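Local coordinates for ribosome inactivating type 1 protein (Iris hollandica, PDB 3MVG) that is a single-chain plant protein of the type 1 ribosome-inactivating protein family, present here as two copies in the assembly, at residues S15-L20 with R171-I176; T31-I36 with T206-A211; P190-I195 with K221-V226; T199-L204 with C242-L247; G214-P219 with S233-A238. All blocks are in the same frame, centred on the assembly; numbering follows the deposited sequence.

Contact 1: S15-L20 with R171-I176; sequences SYSDFL and RVTNNI
Helix 13-27 and the chain of helix 166-173 come nearest at Y16 and T173, whose CA atoms lie 7.5 Å apart, and a type I turn from T173 to I176 then carries I176 to the same side chain. The Y16 ring does most of the touching. V172 sits over one of its faces in a CH-pi contact, with CG1 4.0 Å from the ring centroid and 30° off the normal; the nearest ring atom is Y16 CE2, 3.5 Å from V172 CG1. T173 comes to the edge instead, its CG2 near the ring plane and 3.9 Å from Y16 CD2. Y16 CG is anti to the backbone N (chi1 -180°), which sends the ring out between the two helices.

Buried packing of this kind joins an N-terminal helix of the ribosome-inactivating protein fold to the end of helix 166-173 and the turn after it, far along the chain. The phenol OH passes beyond the contact to the carbonyl of L158 on helix 146-164. I176 CD1 reaches Y16 CB at 4.0 Å. T173 CG2 also lies 3.5 Å from S17 OG, a hydroxyl hydrogen-bonded to E169. N175 ND2 turns back to R171 O, a 3.0 Å bond with a bent N-H...O angle of 140°.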
# COMPACT_ATOMS: atom_id res chain seq x y z
N SER A 15 -4.48 2.52 11.96
CA SER A 15 -3.92 3.55 12.84
C SER A 15 -2.54 4.02 12.37
O SER A 15 -2.23 5.21 12.47
CB SER A 15 -3.89 3.12 14.31
OG SER A 15 -2.91 2.13 14.58
N TYR A 16 -1.73 3.10 11.86
CA TYR A 16 -0.42 3.48 11.35
C TYR A 16 -0.57 4.34 10.09
O TYR A 16 0.06 5.38 9.95
CB TYR A 16 0.43 2.23 11.08
CG TYR A 16 1.80 2.56 10.55
CD1 TYR A 16 2.76 3.15 11.36
CD2 TYR A 16 2.12 2.30 9.23
CE1 TYR A 16 4.03 3.46 10.86
CE2 TYR A 16 3.38 2.60 8.72
CZ TYR A 16 4.32 3.18 9.54
OH TYR A 16 5.56 3.47 9.00
N SER A 17 -1.44 3.92 9.18
CA SER A 17 -1.68 4.69 7.96
C SER A 17 -2.31 6.06 8.25
O SER A 17 -1.96 7.05 7.60
CB SER A 17 -2.54 3.90 7.00
OG SER A 17 -1.80 2.81 6.50
N ASP A 18 -3.22 6.13 9.22
CA ASP A 18 -3.80 7.40 9.62
C ASP A 18 -2.74 8.35 10.16
O ASP A 18 -2.74 9.55 9.85
CB ASP A 18 -4.90 7.20 10.67
CG ASP A 18 -6.22 6.70 10.07
OD1 ASP A 18 -6.38 6.67 8.83
OD2 ASP A 18 -7.12 6.33 10.86
N PHE A 19 -1.84 7.83 10.99
CA PHE A 19 -0.71 8.60 11.50
C PHE A 19 0.11 9.20 10.35
O PHE A 19 0.35 10.39 10.32
CB PHE A 19 0.14 7.72 12.42
CG PHE A 19 1.57 8.18 12.56
CD1 PHE A 19 1.87 9.43 13.09
CD2 PHE A 19 2.61 7.35 12.20
CE1 PHE A 19 3.19 9.86 13.23
CE2 PHE A 19 3.94 7.76 12.33
CZ PHE A 19 4.23 9.02 12.85
N LEU A 20 0.51 8.37 9.40
CA LEU A 20 1.33 8.85 8.30
C LEU A 20 0.60 9.87 7.45
O LEU A 20 1.21 10.82 6.97
CB LEU A 20 1.81 7.69 7.43
CG LEU A 20 2.81 6.73 8.08
CD1 LEU A 20 3.18 5.69 7.06
CD2 LEU A 20 4.07 7.46 8.56
N ARG A 171 4.80 -2.01 2.84
CA ARG A 171 5.59 -3.08 3.43
C ARG A 171 5.26 -3.21 4.91
O ARG A 171 5.08 -4.32 5.43
CB ARG A 171 7.09 -2.82 3.26
CG ARG A 171 7.56 -2.53 1.84
CD ARG A 171 7.00 -3.55 0.87
NE ARG A 171 7.82 -3.67 -0.34
CZ ARG A 171 7.59 -3.02 -1.47
NH1 ARG A 171 6.57 -2.17 -1.56
NH2 ARG A 171 8.38 -3.21 -2.52
N VAL A 172 5.17 -2.07 5.59
CA VAL A 172 4.86 -2.02 7.02
C VAL A 172 3.44 -2.52 7.28
O VAL A 172 3.23 -3.41 8.11
CB VAL A 172 5.06 -0.60 7.60
CG1 VAL A 172 4.78 -0.58 9.10
CG2 VAL A 172 6.48 -0.12 7.34
N THR A 173 2.46 -1.99 6.57
CA THR A 173 1.08 -2.39 6.85
C THR A 173 0.82 -3.85 6.47
O THR A 173 0.01 -4.50 7.13
CB THR A 173 0.04 -1.44 6.24
OG1 THR A 173 0.22 -1.41 4.84
CG2 THR A 173 0.21 -0.03 6.80
N ASN A 174 1.53 -4.38 5.48
CA ASN A 174 1.41 -5.81 5.15
C ASN A 174 1.88 -6.73 6.27
O ASN A 174 1.64 -7.94 6.25
CB ASN A 174 2.24 -6.13 3.91
CG ASN A 174 1.63 -5.58 2.62
OD1 ASN A 174 0.51 -5.08 2.60
ND2 ASN A 174 2.41 -5.65 1.55
N ASN A 175 2.59 -6.16 7.24
CA ASN A 175 3.12 -6.92 8.35
C ASN A 175 2.48 -6.60 9.69
O ASN A 175 2.93 -7.08 10.72
CB ASN A 175 4.64 -6.79 8.36
CG ASN A 175 5.26 -7.65 7.31
OD1 ASN A 175 5.13 -8.88 7.36
ND2 ASN A 175 5.90 -7.04 6.31
N ILE A 176 1.42 -5.79 9.67
CA ILE A 176 0.59 -5.59 10.84
C ILE A 176 -0.61 -6.52 10.68
O ILE A 176 -1.49 -6.27 9.87
CB ILE A 176 0.15 -4.12 11.00
CG1 ILE A 176 1.38 -3.21 11.19
CG2 ILE A 176 -0.85 -3.98 12.15
CD1 ILE A 176 1.08 -1.73 11.02

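Contact 2: T31-I36 with T206-A211; sequences TSVHDI and TEVQRA
V33 and V208 meet by apolar packing, CG1 of V33 standing 4.2 Å from CG1 of V208, a methyl that I36 CD1 also approaches, at 4.4 Å. V33 CG1 reaches Q209 as well, touching its aliphatic CG at 4.3 Å. The amide at the end of Q209 is engaged elsewhere, NE2 with the carbonyls of L248 and S205 and OE1 with W250 N.

The polar part belongs to H34, whose imidazole slides past V208 in the opposite direction. CD2 lies 3.5 Å from V208 O, near the ring plane, and 4.0 Å from V208 CG1. H34 CG sits opposite its own carbonyl carbon (chi1 -64°), which turns the CD2-NE2 edge to the helix. NE2 meets a water in the ring plane at 2.7 Å. This water is placed to donate to V208 O and A211 O, near the end of helix 201-210, though other acceptors may compete for its protons.

Backbone bonds shape the first segment. V33 and I36 pair in both directions across a type I' turn, as in a two-residue beta hairpin, and H34 stands at its tip. D35, beside it, forms a salt bridge with R184 of the second subunit.

With no direct hydrogen bond between the segments, the hairpin is held to the helix by apolar packing of V33, I36 and H34 on V208 and by the water at NE2; the V208 carbonyl oxygen beside CD2 may polarise the ring slightly.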
# COMPACT_ATOMS: atom_id res chain seq x y z
N THR A 31 0.63 23.11 -1.56
CA THR A 31 0.79 23.04 -3.01
C THR A 31 0.85 21.58 -3.45
O THR A 31 1.49 20.74 -2.80
CB THR A 31 2.05 23.81 -3.47
OG1 THR A 31 1.90 25.18 -3.10
CG2 THR A 31 2.26 23.72 -4.98
N SER A 32 0.16 21.30 -4.55
CA SER A 32 0.05 19.97 -5.14
C SER A 32 0.71 20.03 -6.51
O SER A 32 0.43 20.94 -7.29
CB SER A 32 -1.43 19.63 -5.29
OG SER A 32 -1.63 18.32 -5.79
N VAL A 33 1.59 19.07 -6.80
CA VAL A 33 2.19 18.96 -8.14
C VAL A 33 1.91 17.55 -8.65
O VAL A 33 2.35 16.56 -8.04
CB VAL A 33 3.72 19.25 -8.13
CG1 VAL A 33 4.30 19.09 -9.53
CG2 VAL A 33 4.00 20.67 -7.61
N HIS A 34 1.16 17.44 -9.75
CA HIS A 34 0.72 16.14 -10.27
C HIS A 34 0.11 15.26 -9.18
O HIS A 34 0.37 14.05 -9.12
CB HIS A 34 1.85 15.41 -10.98
CG HIS A 34 2.33 16.11 -12.21
ND1 HIS A 34 1.60 16.13 -13.38
CD2 HIS A 34 3.47 16.81 -12.45
CE1 HIS A 34 2.27 16.82 -14.29
NE2 HIS A 34 3.40 17.24 -13.75
N ASP A 35 -0.68 15.89 -8.31
CA ASP A 35 -1.41 15.21 -7.23
C ASP A 35 -0.52 14.62 -6.14
O ASP A 35 -0.95 13.72 -5.40
CB ASP A 35 -2.42 14.19 -7.79
CG ASP A 35 -3.54 14.86 -8.53
OD1 ASP A 35 -3.92 15.99 -8.16
OD2 ASP A 35 -4.06 14.25 -9.49
N ILE A 36 0.71 15.13 -6.05
CA ILE A 36 1.61 14.81 -4.96
C ILE A 36 1.91 16.10 -4.20
O ILE A 36 2.19 17.14 -4.82
CB ILE A 36 2.93 14.17 -5.46
CG1 ILE A 36 2.64 13.04 -6.45
CG2 ILE A 36 3.77 13.68 -4.28
CD1 ILE A 36 3.88 12.44 -7.06
N THR A 206 12.42 15.86 -8.22
CA THR A 206 12.81 16.82 -9.26
C THR A 206 12.21 16.46 -10.61
O THR A 206 11.64 17.34 -11.29
CB THR A 206 14.33 16.95 -9.31
OG1 THR A 206 14.77 17.54 -8.09
CG2 THR A 206 14.77 17.82 -10.49
N GLU A 207 12.27 15.19 -11.00
CA GLU A 207 11.71 14.77 -12.28
C GLU A 207 10.21 15.03 -12.34
O GLU A 207 9.69 15.45 -13.38
CB GLU A 207 12.03 13.31 -12.60
CG GLU A 207 13.52 13.03 -12.88
CD GLU A 207 14.10 13.89 -14.00
OE1 GLU A 207 13.44 14.06 -15.04
OE2 GLU A 207 15.24 14.37 -13.83
N VAL A 208 9.50 14.81 -11.24
CA VAL A 208 8.07 15.12 -11.21
C VAL A 208 7.83 16.62 -11.48
O VAL A 208 6.93 16.98 -12.25
CB VAL A 208 7.39 14.64 -9.91
CG1 VAL A 208 5.98 15.23 -9.77
CG2 VAL A 208 7.35 13.14 -9.88
N GLN A 209 8.64 17.47 -10.85
CA GLN A 209 8.48 18.92 -10.99
C GLN A 209 8.86 19.46 -12.37
O GLN A 209 8.31 20.47 -12.81
CB GLN A 209 9.21 19.67 -9.88
CG GLN A 209 8.50 19.54 -8.54
CD GLN A 209 9.39 19.87 -7.37
OE1 GLN A 209 9.54 21.03 -7.00
NE2 GLN A 209 10.00 18.85 -6.79
N ARG A 210 9.77 18.77 -13.06
CA ARG A 210 10.26 19.22 -14.37
C ARG A 210 9.56 18.51 -15.53
O ARG A 210 9.82 18.83 -16.70
CB ARG A 210 11.76 18.99 -14.48
CG ARG A 210 12.59 19.71 -13.45
CD ARG A 210 14.06 19.64 -13.80
NE ARG A 210 14.36 20.45 -14.99
CZ ARG A 210 15.58 20.78 -15.40
NH1 ARG A 210 16.65 20.38 -14.72
NH2 ARG A 210 15.73 21.51 -16.49
N ALA A 211 8.68 17.56 -15.23
CA ALA A 211 8.06 16.74 -16.27
C ALA A 211 7.23 17.59 -17.23
O ALA A 211 6.64 18.60 -16.84
CB ALA A 211 7.20 15.66 -15.65
O HOH W 1 5.64 18.77 -14.14

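Contact 3: P190-I195 with K221-V226; sequences PRVGII and KLQVSV. Unlike the reference sequence in segment 190-195: R191 (reference Ser).
The flat groups that meet between V192-G193 and Q223-V226 are peptide units rather than rings: V192 CG1 lies over one face of the S225 carbonyl, 3.8 Å from S225 C, while G193 CA comes up to the oxygen of Q223. Here the first turn of helix 192-199, with R191 at the N-cap, packs against the end of strand 215-223 of the beta hairpin in the C-terminal part of the ribosome-inactivating protein fold.

Backbones approach closely at the glycine, G193 CA being 4.1 Å from V224 CA. G193 CA lies 3.2 Å from Q223 O in a CA-H...O contact, its angle at the hydrogen 147°. Around it V192 spreads its two methyls over segment 221-226. CG1, anti to the backbone N at a chi1 of 164°, also touches Q223 CB at 3.9 Å, and CG2 meets V226 CG2 at the same distance, the two valines crossing obliquely.

No direct hydrogen bond spans this surface contact, and waters take that role. One donates to both G193 O and Q223 O, joining two carbonyls that could not bond each other. The second accepts from G193 N, in the first turn of the helix, at 3.2 Å and donates to V224 O at 2.6 Å.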
# COMPACT_ATOMS: atom_id res chain seq x y z
N PRO A 190 14.63 -4.10 4.89
CA PRO A 190 14.47 -3.42 3.60
C PRO A 190 15.36 -4.04 2.54
O PRO A 190 16.53 -4.31 2.79
CB PRO A 190 14.88 -1.98 3.91
CG PRO A 190 15.79 -2.08 5.07
CD PRO A 190 15.24 -3.22 5.90
N ARG A 191 14.76 -4.29 1.38
CA ARG A 191 15.42 -4.91 0.25
C ARG A 191 16.31 -3.88 -0.46
O ARG A 191 16.22 -2.68 -0.19
CB ARG A 191 14.37 -5.49 -0.69
CG ARG A 191 13.47 -4.43 -1.31
CD ARG A 191 12.27 -4.97 -2.08
NE ARG A 191 11.09 -5.11 -1.24
CZ ARG A 191 10.68 -6.25 -0.69
NH1 ARG A 191 11.37 -7.37 -0.87
NH2 ARG A 191 9.60 -6.27 0.06
N VAL A 192 17.18 -4.35 -1.36
CA VAL A 192 17.94 -3.48 -2.25
C VAL A 192 17.01 -2.50 -2.98
O VAL A 192 17.37 -1.34 -3.24
CB VAL A 192 18.78 -4.33 -3.24
CG1 VAL A 192 19.28 -3.52 -4.43
CG2 VAL A 192 19.95 -4.99 -2.51
N GLY A 193 15.80 -2.97 -3.29
CA GLY A 193 14.77 -2.16 -3.92
C GLY A 193 14.32 -1.00 -3.07
O GLY A 193 14.22 0.13 -3.55
N ILE A 194 14.05 -1.27 -1.79
CA ILE A 194 13.59 -0.23 -0.87
C ILE A 194 14.69 0.80 -0.65
O ILE A 194 14.44 2.00 -0.63
CB ILE A 194 13.18 -0.82 0.49
CG1 ILE A 194 11.83 -1.52 0.38
CG2 ILE A 194 13.12 0.27 1.55
CD1 ILE A 194 11.33 -2.09 1.69
N ILE A 195 15.92 0.31 -0.50
CA ILE A 195 17.05 1.19 -0.29
C ILE A 195 17.30 2.12 -1.48
O ILE A 195 17.61 3.30 -1.31
CB ILE A 195 18.31 0.39 0.07
CG1 ILE A 195 18.14 -0.26 1.44
CG2 ILE A 195 19.54 1.27 0.07
CD1 ILE A 195 19.41 -0.79 2.02
N LYS A 221 16.18 5.06 -13.41
CA LYS A 221 16.34 3.63 -13.21
C LYS A 221 16.39 3.30 -11.72
O LYS A 221 17.11 3.95 -10.96
CB LYS A 221 17.61 3.13 -13.91
CG LYS A 221 17.79 1.62 -13.83
CD LYS A 221 19.12 1.16 -14.43
CE LYS A 221 20.31 1.62 -13.60
NZ LYS A 221 20.55 0.79 -12.40
N LEU A 222 15.62 2.29 -11.33
CA LEU A 222 15.58 1.83 -9.94
C LEU A 222 15.86 0.34 -9.86
O LEU A 222 15.35 -0.44 -10.66
CB LEU A 222 14.20 2.09 -9.32
CG LEU A 222 13.73 3.54 -9.14
CD1 LEU A 222 12.30 3.54 -8.63
CD2 LEU A 222 14.63 4.30 -8.19
N GLN A 223 16.66 -0.04 -8.87
CA GLN A 223 16.82 -1.45 -8.55
C GLN A 223 15.55 -1.98 -7.90
O GLN A 223 14.97 -1.32 -7.04
CB GLN A 223 17.98 -1.66 -7.57
CG GLN A 223 19.31 -1.14 -8.07
CD GLN A 223 19.87 -1.93 -9.24
OE1 GLN A 223 19.70 -3.15 -9.35
NE2 GLN A 223 20.56 -1.23 -10.13
N VAL A 224 15.12 -3.17 -8.32
CA VAL A 224 14.10 -3.89 -7.57
C VAL A 224 14.73 -5.05 -6.81
O VAL A 224 14.12 -5.62 -5.91
CB VAL A 224 12.90 -4.35 -8.45
CG1 VAL A 224 12.16 -3.14 -9.01
CG2 VAL A 224 13.35 -5.28 -9.56
N SER A 225 15.96 -5.38 -7.19
CA SER A 225 16.78 -6.42 -6.56
C SER A 225 18.22 -6.13 -6.96
O SER A 225 18.49 -5.15 -7.66
CB SER A 225 16.36 -7.80 -7.05
OG SER A 225 16.58 -7.92 -8.45
N VAL A 226 19.16 -6.98 -6.54
CA VAL A 226 20.55 -6.82 -6.96
C VAL A 226 20.67 -6.89 -8.49
O VAL A 226 21.37 -6.09 -9.10
CB VAL A 226 21.48 -7.87 -6.29
CG1 VAL A 226 22.93 -7.69 -6.75
CG2 VAL A 226 21.40 -7.77 -4.77
O HOH W 2 13.43 0.65 -6.07
O HOH W 3 15.19 -6.12 -3.61

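Contact 4: T199-L204 with C242-L247; sequences TNWQTL and CGLALL
W201 and L244 form the tight part of this buried contact. L244 CD1 sits at the edge of the indole, near its plane and 3.6 Å from W201 CD1, the two side chains crossing at about a right angle. On the same five-membered ring, W201 NE1 gives a hydrogen bond to L246 O, 2.9 Å long with an N-H...O angle of 149°. The donor stands 38° above the carbonyl plane, off the lone pairs. This bond satisfies the buried indole N-H. W201 CG is anti to the backbone N (chi1 -178°), and the end of the indole thereby comes nearer segment 242-247 than its CB direction would suggest.

L244 splits its branches between two partners. While CD1 meets the indole, CD2 packs on L204 CB at 4.1 Å, one helical turn on from W201.

Away from this centre the packing is looser. L204 CD1 reaches C242 SG at 4.3 Å, and W201 CZ2 is 4.5 Å from L246 CB. The backbones themselves stay apart, L204 CA and L244 CA being 8.0 Å from each other. The solvent side of the helix carries Q202, which is exposed and points away from the loop.

Beyond the contact, R164 makes a cation-pi interaction with the W201 ring and F165 meets it at a steep angle. W201, with R164 beside it, probably corresponds to the tryptophan lining the active-site cleft of related ribosome-inactivating proteins, and its indole N-H is bonded to the loop after helix 235-240.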
# COMPACT_ATOMS: atom_id res chain seq x y z
N THR A 199 17.15 6.25 -1.78
CA THR A 199 18.27 7.00 -2.39
C THR A 199 17.82 7.95 -3.49
O THR A 199 18.46 8.98 -3.73
CB THR A 199 19.32 6.00 -2.96
OG1 THR A 199 19.74 5.10 -1.93
CG2 THR A 199 20.53 6.71 -3.55
N ASN A 200 16.72 7.61 -4.16
CA ASN A 200 16.26 8.35 -5.33
C ASN A 200 15.13 9.34 -5.08
O ASN A 200 14.52 9.83 -6.03
CB ASN A 200 15.90 7.37 -6.45
CG ASN A 200 17.12 6.91 -7.21
OD1 ASN A 200 17.63 7.63 -8.07
ND2 ASN A 200 17.62 5.73 -6.86
N TRP A 201 14.87 9.66 -3.82
CA TRP A 201 13.77 10.56 -3.50
C TRP A 201 13.92 11.94 -4.12
O TRP A 201 12.98 12.44 -4.73
CB TRP A 201 13.57 10.67 -1.99
CG TRP A 201 12.41 11.54 -1.62
CD1 TRP A 201 11.09 11.35 -1.94
CD2 TRP A 201 12.47 12.75 -0.86
NE1 TRP A 201 10.33 12.37 -1.42
CE2 TRP A 201 11.16 13.24 -0.75
CE3 TRP A 201 13.52 13.46 -0.25
CZ2 TRP A 201 10.85 14.40 -0.04
CZ3 TRP A 201 13.22 14.61 0.44
CH2 TRP A 201 11.89 15.08 0.55
N GLN A 202 15.09 12.55 -3.97
CA GLN A 202 15.32 13.86 -4.58
C GLN A 202 15.20 13.80 -6.10
O GLN A 202 14.52 14.63 -6.71
CB GLN A 202 16.66 14.48 -4.15
CG GLN A 202 17.00 15.72 -4.97
CD GLN A 202 18.12 16.56 -4.41
OE1 GLN A 202 18.58 17.50 -5.06
NE2 GLN A 202 18.55 16.26 -3.19
N THR A 203 15.82 12.79 -6.71
CA THR A 203 15.79 12.63 -8.15
C THR A 203 14.36 12.50 -8.67
O THR A 203 13.97 13.18 -9.62
CB THR A 203 16.66 11.44 -8.59
OG1 THR A 203 18.03 11.72 -8.27
CG2 THR A 203 16.55 11.19 -10.09
N LEU A 204 13.58 11.63 -8.04
CA LEU A 204 12.19 11.45 -8.43
C LEU A 204 11.39 12.73 -8.22
O LEU A 204 10.57 13.11 -9.07
CB LEU A 204 11.55 10.27 -7.67
CG LEU A 204 12.03 8.87 -8.08
CD1 LEU A 204 11.68 7.84 -7.01
CD2 LEU A 204 11.47 8.44 -9.44
N CYS A 242 5.92 3.74 -7.39
CA CYS A 242 6.80 4.08 -6.27
C CYS A 242 6.03 4.53 -5.04
O CYS A 242 6.56 4.53 -3.93
CB CYS A 242 7.78 5.19 -6.67
SG CYS A 242 8.81 4.84 -8.09
N GLY A 243 4.78 4.94 -5.24
CA GLY A 243 4.03 5.56 -4.16
C GLY A 243 4.66 6.86 -3.68
O GLY A 243 4.54 7.22 -2.52
N LEU A 244 5.32 7.58 -4.59
CA LEU A 244 5.92 8.86 -4.23
C LEU A 244 4.83 9.77 -3.67
O LEU A 244 3.83 10.01 -4.34
CB LEU A 244 6.60 9.49 -5.45
CG LEU A 244 7.28 10.83 -5.23
CD1 LEU A 244 8.42 10.73 -4.23
CD2 LEU A 244 7.78 11.35 -6.58
N ALA A 245 5.02 10.25 -2.44
CA ALA A 245 3.92 10.82 -1.67
C ALA A 245 4.18 12.21 -1.13
O ALA A 245 3.27 12.85 -0.61
CB ALA A 245 3.54 9.87 -0.52
N LEU A 246 5.43 12.64 -1.21
CA LEU A 246 5.86 14.00 -0.86
C LEU A 246 6.97 14.36 -1.82
O LEU A 246 7.79 13.50 -2.16
CB LEU A 246 6.42 14.07 0.56
CG LEU A 246 5.51 13.69 1.73
CD1 LEU A 246 6.32 13.60 3.01
CD2 LEU A 246 4.38 14.70 1.87
N LEU A 247 7.01 15.63 -2.23
CA LEU A 247 8.05 16.09 -3.16
C LEU A 247 8.99 17.06 -2.49
O LEU A 247 8.56 18.08 -1.93
CB LEU A 247 7.43 16.78 -4.38
CG LEU A 247 6.42 16.01 -5.20
CD1 LEU A 247 5.80 16.95 -6.21
CD2 LEU A 247 7.02 14.80 -5.88

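Contact 5: G214-P219 with S233-A238; sequences GRFLQP and SDVEKA
R215 and D234 face each other across a beta hairpin, strands 215-223 and 229-234, as an antiparallel non-hydrogen-bonded pair with CA atoms 4.4 Å apart. Their side chains cross on one face of the sheet, and the guanidinium and carboxylate planes are turned 45° against each other. NH1 of R215 makes a salt bridge to D234 OD1 at 3.2 Å, approaching obliquely. Bent at chi2 and chi3, the arginine leans over to strand 229-234, bringing the centre of one guanidinium face over S233 O, 3.8 Å from the plane.

F216 lays its ring flat against the other strand: D234 N stands over the ring centre, 3.9 Å above it. Further out, CZ of F216 touches A238 CB at 3.9 Å, so the phenyl bridges the strand end and the first turn of helix 235-240. On the far side it packs on E207 and V208 of helix 201-210.

Backbone bonds flank the R215-D234 pair, V235 N to G214 O at 2.8 Å and F216 N to S233 O at 2.9 Å. A water donates to S233 O as well as to F216 O, adding a second bridge. D234 is the N-cap of the helix and divides its carboxylate between two tasks: OD1 faces the arginine, while OD2 accepts from K237 N at 2.8 Å, nearly along its own C-O axis.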
# COMPACT_ATOMS: atom_id res chain seq x y z
N GLY A 214 3.60 15.27 -18.22
CA GLY A 214 3.75 14.13 -17.32
C GLY A 214 4.96 13.25 -17.59
O GLY A 214 5.26 12.36 -16.79
N ARG A 215 5.67 13.49 -18.69
CA ARG A 215 6.83 12.66 -19.05
C ARG A 215 8.11 13.21 -18.47
O ARG A 215 8.39 14.41 -18.56
CB ARG A 215 6.96 12.53 -20.58
CG ARG A 215 5.78 11.87 -21.30
CD ARG A 215 5.67 10.38 -21.01
NE ARG A 215 6.85 9.63 -21.45
CZ ARG A 215 7.08 8.35 -21.19
NH1 ARG A 215 6.21 7.64 -20.47
NH2 ARG A 215 8.18 7.77 -21.63
N PHE A 216 8.91 12.34 -17.86
CA PHE A 216 10.19 12.75 -17.27
C PHE A 216 11.18 13.18 -18.35
O PHE A 216 11.32 12.51 -19.38
CB PHE A 216 10.82 11.58 -16.51
CG PHE A 216 10.23 11.31 -15.15
CD1 PHE A 216 9.11 11.98 -14.67
CD2 PHE A 216 10.81 10.33 -14.34
CE1 PHE A 216 8.60 11.70 -13.40
CE2 PHE A 216 10.31 10.04 -13.08
CZ PHE A 216 9.20 10.72 -12.61
N LEU A 217 11.89 14.27 -18.09
CA LEU A 217 13.01 14.66 -18.94
C LEU A 217 14.14 13.63 -18.87
O LEU A 217 14.80 13.35 -19.88
CB LEU A 217 13.53 16.04 -18.56
CG LEU A 217 12.56 17.23 -18.53
CD1 LEU A 217 13.31 18.49 -18.10
CD2 LEU A 217 11.84 17.45 -19.86
N GLN A 218 14.36 13.08 -17.68
CA GLN A 218 15.38 12.07 -17.45
C GLN A 218 14.78 10.88 -16.71
O GLN A 218 14.59 10.93 -15.49
CB GLN A 218 16.56 12.66 -16.66
CG GLN A 218 17.36 13.73 -17.39
CD GLN A 218 18.02 13.22 -18.67
OE1 GLN A 218 18.47 12.07 -18.74
NE2 GLN A 218 18.10 14.09 -19.67
N PRO A 219 14.45 9.80 -17.45
CA PRO A 219 13.93 8.59 -16.81
C PRO A 219 14.85 8.07 -15.70
O PRO A 219 16.07 8.18 -15.79
CB PRO A 219 13.83 7.61 -17.98
CG PRO A 219 13.51 8.49 -19.15
CD PRO A 219 14.33 9.74 -18.92
N SER A 233 9.50 6.57 -15.92
CA SER A 233 9.61 7.52 -17.02
C SER A 233 8.54 8.61 -17.01
O SER A 233 8.56 9.51 -17.84
CB SER A 233 9.55 6.79 -18.36
OG SER A 233 10.63 5.90 -18.49
N ASP A 234 7.60 8.53 -16.08
CA ASP A 234 6.52 9.51 -16.03
C ASP A 234 5.98 9.71 -14.62
O ASP A 234 6.24 8.88 -13.72
CB ASP A 234 5.41 9.17 -17.04
CG ASP A 234 4.79 7.82 -16.79
OD1 ASP A 234 4.93 6.93 -17.65
OD2 ASP A 234 4.15 7.64 -15.74
N VAL A 235 5.24 10.79 -14.43
CA VAL A 235 4.71 11.13 -13.11
C VAL A 235 3.75 10.08 -12.58
O VAL A 235 3.81 9.73 -11.40
CB VAL A 235 3.99 12.48 -13.13
CG1 VAL A 235 3.44 12.76 -11.76
CG2 VAL A 235 4.94 13.58 -13.56
N GLU A 236 2.87 9.58 -13.44
CA GLU A 236 1.88 8.61 -13.01
C GLU A 236 2.55 7.37 -12.44
O GLU A 236 2.14 6.87 -11.40
CB GLU A 236 0.90 8.27 -14.14
CG GLU A 236 -0.18 7.27 -13.72
CD GLU A 236 0.24 5.83 -13.96
OE1 GLU A 236 0.60 5.50 -15.11
OE2 GLU A 236 0.21 5.02 -13.01
N LYS A 237 3.61 6.89 -13.09
CA LYS A 237 4.34 5.73 -12.58
C LYS A 237 5.00 6.04 -11.24
O LYS A 237 4.98 5.21 -10.32
CB LYS A 237 5.36 5.22 -13.60
CG LYS A 237 6.02 3.91 -13.18
CD LYS A 237 6.57 3.12 -14.35
CE LYS A 237 7.07 1.77 -13.89
NZ LYS A 237 7.80 1.04 -14.96
N ALA A 238 5.58 7.23 -11.11
CA ALA A 238 6.18 7.64 -9.83
C ALA A 238 5.14 7.63 -8.71
O ALA A 238 5.41 7.12 -7.61
CB ALA A 238 6.82 9.01 -9.97
O HOH W 4 10.13 10.21 -20.11

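From the N terminus, helix 13-27 is met by the 171-176 segment in contact 1, which closes a long loop holding most of the central sheet. Contact 2 opens inside that loop, at hairpin 31-36, and closes beyond it on helix 201-210, so contacts 1 and 2 cross. Contact 3, from helix 192-199 to strand 215-223, follows contact 1 in series, crosses contact 2, and touches contact 1 where R171 and I194 pack. Contact 4 crosses both 2 and 3, sharing helix 201-210 with contact 2, and I36 packs on its segment 242-247. Contact 5, joining hairpin 215-234 to the start of helix 235-240, follows contact 2 in series, lies wholly within the loop of contact 4 and crosses contact 3.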